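Long-range contacts in 6-carboxyhexanoate--coa ligase (Bacillus subtilis, PDB 5FLG), which belongs to the 6-carboxyhexanoate--CoA ligase family and binds phosphoaminophosphonic acid-adenylate ester, pimelic acid and magnesium: residues 199-203 and 214-218; 122-128 and 141-146; 74-79 and 179-184. All blocks are in the same frame, centred on the assembly; numbering follows the deposited sequence.

Contact 1. Residues 199-203 and 214-218; sequences DYITG and RITAM. With PML (pimelic acid), chain C.
Tyr200 and Arg214 converge on O12 of pimelic acid, which accepts a hydrogen bond from each: Tyr200 OH stands 2.5 Å from O12, a very short separation, and Arg214 NH2 lies 3.2 Å from the same atom. Arg214 NE takes the other oxygen, O11, at 3.0 Å and nearly straight (167°), so the guanidinium presents an edge with two N-H groups to the carboxylate, a pairing for which arginine is well suited. A bend at chi3 (68°) swings that edge round to the ligand, while Thr83 holds NH1. O12 also lies at the edge of the tyrosine ring, close to its plane, and Tyr212, Ser195 and Arg171 complete the polar grip on pimelic acid. The backbone beneath belongs to the β-hairpin of strands 203-207 and 211-215, where Gly203 and Ile215 form an antiparallel hydrogen-bonded pair. Ile215 N reaches Gly203 O at 2.9 Å and 174°, and Gly203 N returns a bond of 3.0 Å to Ile215 O. Glycine suits the place, since a side chain on Gly203 would point at Met218 CG, which packs against the Gly203 backbone. Beyond the strands Met218 N binds Ile201 O at 2.8 Å, and Thr202 OG1 donates to Thr216 O at 3.1 Å, approaching at a tilt to the carbonyl plane. The methyl branch of Thr202 turns instead toward Ile215 O, and Ile201 CD1 rests 3.9 Å from Ala217 CB.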
loop_
_atom_site.group_PDB
_atom_site.type_symbol
_atom_site.label_atom_id
_atom_site.label_comp_id
_atom_site.label_asym_id
_atom_site.label_seq_id
_atom_site.Cartn_x
_atom_site.Cartn_y
_atom_site.Cartn_z
ATOM N N ASP A 199 12.205 20.163 -12.155
ATOM C CA ASP A 199 13.062 19.964 -13.318
ATOM C C ASP A 199 12.204 19.689 -14.543
ATOM O O ASP A 199 12.708 19.192 -15.547
ATOM C CB ASP A 199 14.019 18.805 -13.082
ATOM C CG ASP A 199 13.300 17.557 -12.574
ATOM O OD1 ASP A 199 12.114 17.631 -12.119
ATOM O OD2 ASP A 199 13.910 16.485 -12.682
ATOM N N TYR A 200 10.948 20.144 -14.514
ATOM C CA TYR A 200 10.084 20.007 -15.693
ATOM C C TYR A 200 9.068 21.133 -15.793
ATOM O O TYR A 200 8.236 21.317 -14.884
ATOM C CB TYR A 200 9.375 18.671 -15.636
ATOM C CG TYR A 200 8.818 18.244 -16.956
ATOM C CD1 TYR A 200 9.639 17.680 -17.930
ATOM C CD2 TYR A 200 7.477 18.492 -17.278
ATOM C CE1 TYR A 200 9.128 17.277 -19.152
ATOM C CE2 TYR A 200 6.975 18.172 -18.527
ATOM C CZ TYR A 200 7.792 17.568 -19.460
ATOM O OH TYR A 200 7.259 17.160 -20.654
ATOM N N ILE A 201 9.222 21.964 -16.825
ATOM C CA ILE A 201 8.496 23.232 -16.904
ATOM C C ILE A 201 7.388 23.263 -17.955
ATOM O O ILE A 201 6.659 24.254 -18.078
ATOM C CB ILE A 201 9.454 24.395 -17.148
ATOM C CG1 ILE A 201 10.115 24.266 -18.520
ATOM C CG2 ILE A 201 10.514 24.431 -16.066
ATOM C CD1 ILE A 201 10.798 25.539 -18.968
ATOM N N THR A 202 7.271 22.186 -18.722
ATOM C CA THR A 202 6.150 22.034 -19.656
ATOM C C THR A 202 4.868 21.684 -18.957
ATOM O O THR A 202 4.877 20.989 -17.935
ATOM C CB THR A 202 6.431 20.971 -20.693
ATOM O OG1 THR A 202 7.622 21.319 -21.398
ATOM C CG2 THR A 202 5.293 20.849 -21.673
ATOM N N GLY A 203 3.787 22.349 -19.380
ATOM C CA GLY A 203 2.457 22.027 -18.886
ATOM C C GLY A 203 1.480 21.981 -20.039
ATOM O O GLY A 203 1.884 21.818 -21.192
ATOM N N ARG A 214 -0.095 21.396 -25.395
ATOM C CA ARG A 214 1.091 21.493 -24.572
ATOM C C ARG A 214 1.662 22.893 -24.664
ATOM O O ARG A 214 1.744 23.453 -25.736
ATOM C CB ARG A 214 2.153 20.486 -25.067
ATOM C CG ARG A 214 1.637 19.086 -25.150
ATOM C CD ARG A 214 2.662 18.123 -25.709
ATOM N NE ARG A 214 3.770 17.957 -24.795
ATOM C CZ ARG A 214 5.046 18.099 -25.130
ATOM N NH1 ARG A 214 5.378 18.478 -26.346
ATOM N NH2 ARG A 214 5.992 17.881 -24.229
ATOM N N ILE A 215 2.187 23.392 -23.554
ATOM C CA ILE A 215 2.815 24.672 -23.514
ATOM C C ILE A 215 4.212 24.518 -22.880
ATOM O O ILE A 215 4.345 24.108 -21.725
ATOM C CB ILE A 215 1.957 25.642 -22.693
ATOM C CG1 ILE A 215 0.551 25.760 -23.322
ATOM C CG2 ILE A 215 2.637 26.987 -22.618
ATOM C CD1 ILE A 215 -0.440 26.578 -22.520
ATOM N N THR A 216 5.259 24.811 -23.647
ATOM C CA THR A 216 6.585 24.274 -23.306
ATOM C C THR A 216 7.281 24.965 -22.126
ATOM O O THR A 216 8.154 24.379 -21.506
ATOM C CB THR A 216 7.545 24.292 -24.495
ATOM O OG1 THR A 216 7.718 25.639 -24.970
ATOM C CG2 THR A 216 7.046 23.390 -25.578
ATOM N N ALA A 217 6.818 26.137 -21.740
ATOM C CA ALA A 217 7.260 26.732 -20.499
ATOM C C ALA A 217 6.069 27.310 -19.760
ATOM O O ALA A 217 5.428 28.244 -20.254
ATOM C CB ALA A 217 8.278 27.834 -20.781
ATOM N N MET A 218 5.872 26.874 -18.515
ATOM C CA MET A 218 4.707 27.334 -17.721
ATOM C C MET A 218 5.141 27.844 -16.345
ATOM O O MET A 218 4.326 28.341 -15.555
ATOM C CB MET A 218 3.697 26.197 -17.556
ATOM C CG MET A 218 2.923 25.863 -18.816
ATOM S SD MET A 218 1.674 27.119 -19.180
ATOM C CE MET A 218 0.303 26.562 -18.186
HETATM C C1 PML C . 3.613 17.110 -21.168
HETATM O O11 PML C . 2.787 17.049 -22.137
HETATM O O12 PML C . 4.875 17.085 -21.385
HETATM C C2 PML C . 3.058 17.620 -19.825
HETATM C C3 PML C . 3.285 16.754 -18.597
HETATM C C4 PML C . 3.422 17.557 -17.291
HETATM C C5 PML C . 2.531 17.089 -16.156
HETATM C C6 PML C . 3.248 16.893 -14.823
HETATM C C7 PML C . 4.368 15.854 -14.917
HETATM O O71 PML C . 4.085 14.686 -15.275
HETATM O O72 PML C . 5.521 16.160 -14.521
#

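Contact 2. Residues 122-128 and 141-146. With ANP (phosphoaminophosphonic acid-adenylate ester), chain D.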
loop_
_atom_site.group_PDB
_atom_site.type_symbol
_atom_site.label_atom_id
_atom_site.label_comp_id
_atom_site.label_asym_id
_atom_site.label_seq_id
_atom_site.Cartn_x
_atom_site.Cartn_y
_atom_site.Cartn_z
ATOM N N ASP A 122 -0.120 23.021 -2.682
ATOM C CA ASP A 122 0.116 21.808 -1.917
ATOM C C ASP A 122 -0.921 20.714 -2.098
ATOM O O ASP A 122 -0.790 19.638 -1.533
ATOM C CB ASP A 122 0.311 22.136 -0.434
ATOM C CG ASP A 122 1.641 22.847 -0.172
ATOM O OD1 ASP A 122 2.510 22.839 -1.073
ATOM O OD2 ASP A 122 1.782 23.484 0.890
ATOM N N VAL A 123 -1.931 20.973 -2.916
ATOM C CA VAL A 123 -2.956 20.001 -3.142
ATOM C C VAL A 123 -2.381 18.853 -3.960
ATOM O O VAL A 123 -1.657 19.076 -4.902
ATOM C CB VAL A 123 -4.153 20.617 -3.895
ATOM C CG1 VAL A 123 -5.057 19.509 -4.396
ATOM C CG2 VAL A 123 -4.897 21.601 -2.986
ATOM N N ARG A 124 -2.639 17.636 -3.497
ATOM C CA ARG A 124 -1.992 16.421 -3.959
ATOM C C ARG A 124 -2.689 15.796 -5.164
ATOM O O ARG A 124 -2.125 14.957 -5.879
ATOM C CB ARG A 124 -1.994 15.415 -2.811
ATOM C CG ARG A 124 -1.152 15.874 -1.631
ATOM C CD ARG A 124 -1.711 15.334 -0.324
ATOM N NE ARG A 124 -0.748 15.438 0.772
ATOM C CZ ARG A 124 -0.394 16.577 1.369
ATOM N NH1 ARG A 124 -0.904 17.744 0.978
ATOM N NH2 ARG A 124 0.509 16.552 2.342
ATOM N N GLY A 125 -3.942 16.190 -5.373
ATOM C CA GLY A 125 -4.653 15.816 -6.580
ATOM C C GLY A 125 -5.041 17.079 -7.302
ATOM O O GLY A 125 -4.220 17.996 -7.462
ATOM N N ALA A 126 -6.291 17.104 -7.771
ATOM C CA ALA A 126 -6.772 18.177 -8.599
ATOM C C ALA A 126 -7.827 18.956 -7.835
ATOM O O ALA A 126 -8.477 18.424 -6.938
ATOM C CB ALA A 126 -7.391 17.632 -9.881
ATOM N N VAL A 127 -7.919 20.226 -8.180
ATOM C CA VAL A 127 -8.948 21.097 -7.686
ATOM C C VAL A 127 -10.054 21.145 -8.710
ATOM O O VAL A 127 -9.781 21.212 -9.902
ATOM C CB VAL A 127 -8.368 22.509 -7.501
ATOM C CG1 VAL A 127 -9.488 23.504 -7.186
ATOM C CG2 VAL A 127 -7.304 22.487 -6.403
ATOM N N LEU A 128 -11.297 21.184 -8.240
ATOM C CA LEU A 128 -12.448 21.321 -9.108
ATOM C C LEU A 128 -13.051 22.706 -8.942
ATOM O O LEU A 128 -13.401 23.108 -7.824
ATOM C CB LEU A 128 -13.514 20.270 -8.755
ATOM C CG LEU A 128 -13.484 18.881 -9.400
ATOM C CD1 LEU A 128 -12.127 18.220 -9.285
ATOM C CD2 LEU A 128 -14.558 17.983 -8.806
ATOM N N LYS A 141 -9.926 19.696 0.202
ATOM C CA LYS A 141 -8.825 20.461 0.774
ATOM C C LYS A 141 -7.474 20.028 0.188
ATOM O O LYS A 141 -7.326 20.028 -1.032
ATOM C CB LYS A 141 -8.829 20.321 2.299
ATOM C CG LYS A 141 -10.172 20.604 2.941
ATOM C CD LYS A 141 -10.024 20.744 4.447
ATOM C CE LYS A 141 -11.230 21.432 5.075
ATOM N NZ LYS A 141 -10.899 21.974 6.425
ATOM N N GLU A 142 -6.476 19.710 1.028
ATOM C CA GLU A 142 -5.111 19.466 0.527
ATOM C C GLU A 142 -5.034 18.148 -0.192
ATOM O O GLU A 142 -3.987 17.792 -0.749
ATOM C CB GLU A 142 -4.041 19.462 1.643
ATOM C CG GLU A 142 -3.739 20.830 2.260
ATOM C CD GLU A 142 -3.535 21.941 1.236
ATOM O OE1 GLU A 142 -2.432 22.033 0.636
ATOM O OE2 GLU A 142 -4.433 22.804 1.125
ATOM N N LYS A 143 -6.059 17.327 -0.032
ATOM C CA LYS A 143 -5.960 15.995 -0.576
ATOM C C LYS A 143 -6.221 16.094 -2.091
ATOM O O LYS A 143 -5.438 15.622 -2.897
ATOM C CB LYS A 143 -6.936 15.066 0.128
ATOM C CG LYS A 143 -7.105 13.744 -0.586
ATOM C CD LYS A 143 -7.703 12.674 0.313
ATOM C CE LYS A 143 -7.905 11.391 -0.483
ATOM N NZ LYS A 143 -7.822 10.175 0.369
ATOM N N GLY A 144 -7.184 16.921 -2.459
ATOM C CA GLY A 144 -7.558 17.078 -3.833
ATOM C C GLY A 144 -8.275 15.857 -4.340
ATOM O O GLY A 144 -8.560 14.948 -3.582
ATOM N N VAL A 145 -8.704 15.909 -5.594
ATOM C CA VAL A 145 -9.400 14.796 -6.189
ATOM C C VAL A 145 -8.387 14.072 -7.033
ATOM O O VAL A 145 -7.746 14.677 -7.886
ATOM C CB VAL A 145 -10.574 15.276 -7.080
ATOM C CG1 VAL A 145 -11.154 14.123 -7.882
ATOM C CG2 VAL A 145 -11.660 15.930 -6.226
ATOM N N ARG A 146 -8.254 12.773 -6.820
ATOM C CA ARG A 146 -7.178 12.014 -7.455
ATOM C C ARG A 146 -7.765 11.105 -8.521
ATOM O O ARG A 146 -8.446 10.164 -8.228
ATOM C CB ARG A 146 -6.396 11.199 -6.440
ATOM C CG ARG A 146 -5.083 10.632 -7.011
ATOM C CD ARG A 146 -3.933 11.651 -7.081
ATOM N NE ARG A 146 -2.805 11.074 -7.837
ATOM C CZ ARG A 146 -1.607 11.628 -8.044
ATOM N NH1 ARG A 146 -1.305 12.820 -7.560
ATOM N NH2 ARG A 146 -0.731 10.997 -8.841
HETATM P PG ANP D . 4.876 12.362 -10.061
HETATM O O1G ANP D . 5.674 11.260 -9.420
HETATM O O2G ANP D . 5.697 13.599 -10.302
HETATM O O3G ANP D . 4.094 11.980 -11.276
HETATM P PB ANP D . 2.236 13.464 -9.258
HETATM O O1B ANP D . 1.603 12.606 -10.295
HETATM O O2B ANP D . 1.630 13.739 -7.932
HETATM N N3B ANP D . 3.756 12.760 -8.832
HETATM P PA ANP D . 2.650 15.266 -11.462
HETATM O O1A ANP D . 3.730 16.197 -11.772
HETATM O O2A ANP D . 2.381 14.031 -12.273
HETATM O O3A ANP D . 2.644 14.894 -9.897
HETATM O "O5'" ANP D . 1.293 16.205 -11.503
HETATM C "C5'" ANP D . 1.353 17.559 -11.157
HETATM C "C4'" ANP D . 0.183 17.899 -10.230
HETATM O "O4'" ANP D . -1.041 17.531 -10.879
HETATM C "C3'" ANP D . 0.241 17.121 -8.925
HETATM O "O3'" ANP D . 0.916 17.852 -7.909
HETATM C "C2'" ANP D . -1.209 16.987 -8.559
HETATM O "O2'" ANP D . -1.647 18.213 -7.972
HETATM C "C1'" ANP D . -1.846 16.844 -9.912
HETATM N N9 ANP D . -2.003 15.416 -10.210
HETATM C C8 ANP D . -1.028 14.509 -10.573
HETATM N N7 ANP D . -1.591 13.307 -10.842
HETATM C C5 ANP D . -2.932 13.438 -10.608
HETATM C C6 ANP D . -4.123 12.573 -10.644
HETATM N N6 ANP D . -4.046 11.278 -10.961
HETATM N N1 ANP D . -5.328 13.111 -10.350
HETATM C C2 ANP D . -5.444 14.395 -9.993
HETATM N N3 ANP D . -4.434 15.280 -9.996
HETATM C C4 ANP D . -3.173 14.820 -10.183
HETATM O O HOH W 1 -2.181 23.819 -1.028
#
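Arg146 NH1 bonds to Arg124 O at 2.8 Å, in the guanidinium plane and nearly along the C=O axis, at the root of the β-hairpin formed by strands 127-130 and 135-136, where the nucleotide analogue sits. The same NH1 reaches O2B of phosphoaminophosphonic acid-adenylate ester at 3.1 Å, and Arg146 NH2 reaches its O1B at 3.2 Å; one face of the guanidinium covers N7 of the adenine. Arginine suits the place: its long, flat, cationic end lays a face on the base while its N-H groups reach the phosphate, and Glu32 adds a salt bridge to NH2. Gly125 O accepts the ribose hydroxyl O2' at 2.6 Å. Behind this shell, Ala126 and Val145 form a single antiparallel hydrogen-bonded bridge, with Val145 N 2.9 Å from Ala126 O on a carbonyl lone pair. Gly144, at a positive phi of 71°, brings its bare CA against Val123 CG1. Deeper in, the Leu128 and Val145 side chains cross at about a right angle, with Leu128 CD1 3.8 Å from Val145 CG2, and Ile242 of helix 238-247 touches both. Toward solvent, Arg124 N is tied to Glu142 O at 3.1 Å, and a water accepts a hydrogen bond from Asp122 N at 2.8 Å.

Contact 3. Residues 74-79 and 179-184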
loop_
_atom_site.group_PDB
_atom_site.type_symbol
_atom_site.label_atom_id
_atom_site.label_comp_id
_atom_site.label_asym_id
_atom_site.label_seq_id
_atom_site.Cartn_x
_atom_site.Cartn_y
_atom_site.Cartn_z
ATOM N N LYS A 74 -13.378 0.693 -20.422
ATOM C CA LYS A 74 -13.721 1.374 -21.634
ATOM C C LYS A 74 -12.424 1.831 -22.234
ATOM O O LYS A 74 -11.611 2.454 -21.536
ATOM C CB LYS A 74 -14.576 2.593 -21.311
ATOM C CG LYS A 74 -14.770 3.516 -22.499
ATOM C CD LYS A 74 -15.388 2.780 -23.675
ATOM C CE LYS A 74 -15.679 3.749 -24.807
ATOM N NZ LYS A 74 -16.869 3.326 -25.603
ATOM N N THR A 75 -12.368 1.781 -23.554
ATOM C CA THR A 75 -11.175 2.172 -24.287
ATOM C C THR A 75 -11.510 3.371 -25.126
ATOM O O THR A 75 -12.417 3.299 -25.901
ATOM C CB THR A 75 -10.703 0.994 -25.180
ATOM O OG1 THR A 75 -10.275 -0.064 -24.332
ATOM C CG2 THR A 75 -9.588 1.376 -26.077
ATOM N N ILE A 76 -10.667 4.396 -25.070
ATOM C CA ILE A 76 -10.817 5.619 -25.833
ATOM C C ILE A 76 -9.530 6.021 -26.506
ATOM O O ILE A 76 -8.442 5.539 -26.153
ATOM C CB ILE A 76 -11.245 6.791 -24.943
ATOM C CG1 ILE A 76 -10.236 7.019 -23.838
ATOM C CG2 ILE A 76 -12.633 6.566 -24.348
ATOM C CD1 ILE A 76 -10.463 8.281 -23.047
ATOM N N GLN A 77 -9.669 6.859 -27.522
ATOM C CA GLN A 77 -8.570 7.567 -28.146
ATOM C C GLN A 77 -8.008 8.678 -27.285
ATOM O O GLN A 77 -8.709 9.224 -26.450
ATOM C CB GLN A 77 -9.021 8.218 -29.452
ATOM C CG GLN A 77 -9.525 7.241 -30.489
ATOM C CD GLN A 77 -8.405 6.606 -31.287
ATOM O OE1 GLN A 77 -8.409 5.407 -31.464
ATOM N NE2 GLN A 77 -7.460 7.410 -31.800
ATOM N N PRO A 78 -6.682 8.902 -27.381
ATOM C CA PRO A 78 -6.110 10.078 -26.775
ATOM C C PRO A 78 -6.653 11.303 -27.476
ATOM O O PRO A 78 -7.002 11.254 -28.644
ATOM C CB PRO A 78 -4.600 9.918 -27.021
ATOM C CG PRO A 78 -4.529 9.121 -28.279
ATOM C CD PRO A 78 -5.712 8.177 -28.233
ATOM N N LEU A 79 -6.712 12.404 -26.752
ATOM C CA LEU A 79 -6.922 13.700 -27.372
ATOM C C LEU A 79 -5.891 13.927 -28.454
ATOM O O LEU A 79 -4.725 13.587 -28.282
ATOM C CB LEU A 79 -6.819 14.810 -26.322
ATOM C CG LEU A 79 -7.872 14.797 -25.215
ATOM C CD1 LEU A 79 -7.448 15.737 -24.103
ATOM C CD2 LEU A 79 -9.265 15.158 -25.725
ATOM N N ALA A 179 -5.577 13.409 -18.903
ATOM C CA ALA A 179 -6.291 14.447 -19.544
ATOM C C ALA A 179 -7.376 13.908 -20.445
ATOM O O ALA A 179 -8.430 14.515 -20.533
ATOM C CB ALA A 179 -5.394 15.379 -20.307
ATOM N N SER A 180 -7.096 12.821 -21.155
ATOM C CA SER A 180 -8.117 12.205 -21.982
ATOM C C SER A 180 -9.299 11.647 -21.178
ATOM O O SER A 180 -10.471 11.816 -21.546
ATOM C CB SER A 180 -7.489 11.119 -22.851
ATOM O OG SER A 180 -6.523 11.697 -23.685
ATOM N N LYS A 181 -9.006 10.949 -20.095
ATOM C CA LYS A 181 -10.083 10.495 -19.240
ATOM C C LYS A 181 -10.895 11.670 -18.708
ATOM O O LYS A 181 -12.126 11.665 -18.777
ATOM C CB LYS A 181 -9.571 9.692 -18.056
ATOM C CG LYS A 181 -10.632 9.548 -16.984
ATOM C CD LYS A 181 -10.367 8.411 -16.020
ATOM C CE LYS A 181 -11.287 8.545 -14.831
ATOM N NZ LYS A 181 -11.209 7.399 -13.901
ATOM N N VAL A 182 -10.197 12.696 -18.224
ATOM C CA VAL A 182 -10.855 13.809 -17.597
ATOM C C VAL A 182 -11.709 14.562 -18.620
ATOM O O VAL A 182 -12.842 14.927 -18.338
ATOM C CB VAL A 182 -9.841 14.733 -16.923
ATOM C CG1 VAL A 182 -10.496 16.030 -16.484
ATOM C CG2 VAL A 182 -9.234 14.035 -15.713
ATOM N N SER A 183 -11.158 14.798 -19.803
ATOM C CA SER A 183 -11.846 15.612 -20.796
ATOM C C SER A 183 -13.135 14.970 -21.315
ATOM O O SER A 183 -14.034 15.660 -21.798
ATOM C CB SER A 183 -10.926 15.872 -21.949
ATOM O OG SER A 183 -11.499 16.778 -22.860
ATOM N N ARG A 184 -13.133 13.643 -21.352
ATOM C CA ARG A 184 -14.298 12.858 -21.723
ATOM C C ARG A 184 -15.504 13.158 -20.806
ATOM O O ARG A 184 -16.653 13.029 -21.196
ATOM C CB ARG A 184 -13.921 11.388 -21.614
ATOM C CG ARG A 184 -15.018 10.421 -22.005
ATOM C CD ARG A 184 -14.450 9.276 -22.835
ATOM N NE ARG A 184 -15.463 8.270 -23.145
ATOM C CZ ARG A 184 -16.052 7.527 -22.220
ATOM N NH1 ARG A 184 -15.739 7.704 -20.944
ATOM N NH2 ARG A 184 -16.970 6.642 -22.565
#
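Leu79 and Ser180 form the close-packed heart of this contact. Leu79 N donates to Ser180 OG at 3.2 Å with an angle of 166°, while the same hydroxyl is bonded to Leu176 O one turn back in the helix. Serine suits the place: its side chain is small enough to let the loop come down on the helix, and its one oxygen serves both a helical carbonyl and the loop amide in a buried setting. The side chain of Leu79 then spreads over the helix surface on two branches, CD1 lying 4.3 Å from Ala179 CB and CD2 4.0 Å from Ser183 OG, so that a forked apolar group spans neighbouring turns. Pro78 sets its CA against the Ser180 hydroxyl.

Ile76 bridges the firm and the loose halves. Its CG1 stands between the backbone N and the carbonyl carbon (chi1 58°), which carries CD1 to 3.8 Å from Ser180 O and leaves the CG2 branch to meet Arg184 NE at 3.5 Å.

Farther out the packing thins to long, polar-ended chains near solvent. Lys74 CG lies over one face of the Arg184 guanidinium, 3.8 Å from NH2, and the two side chains cross at about a right angle. Their contact is made through lysine methylenes; Lys74 NZ and Arg184 NH2, 4.5 Å apart, carry like charges that should repel somewhat.

Strand 74-76 runs at 103° to the helix segment, at the edge of a three-stranded parallel sheet whose strand 250-252 also touches the helix through Lys181. With Ala179 and Val182 packed on strand 188-194 of the mixed sheet, helix 170-184 joins two sheets in a layered α/β arrangement.

Overall arrangement
Contacts 1 and 2 both reach the seven-stranded mixed sheet, and each holds part of a ligand pocket: contact 1 pimelic acid, contact 2 phosphoaminophosphonic acid-adenylate ester. Their centres are 20 Å apart and their nearest atoms about 14 Å, yet the side chain of Tyr200 is about 7 Å from the nucleotide analogue and that of Arg146 about 4 Å from a magnesium ion. Contact 3 binds neither ligand; its helix 170-184 also carries Arg171, Ile172 and Ala175 of the pimelic acid pocket. Along the chain, contact 2 is nested inside the loop closed by contact 3, nearest atoms about 7 Å apart, and contact 1 follows both.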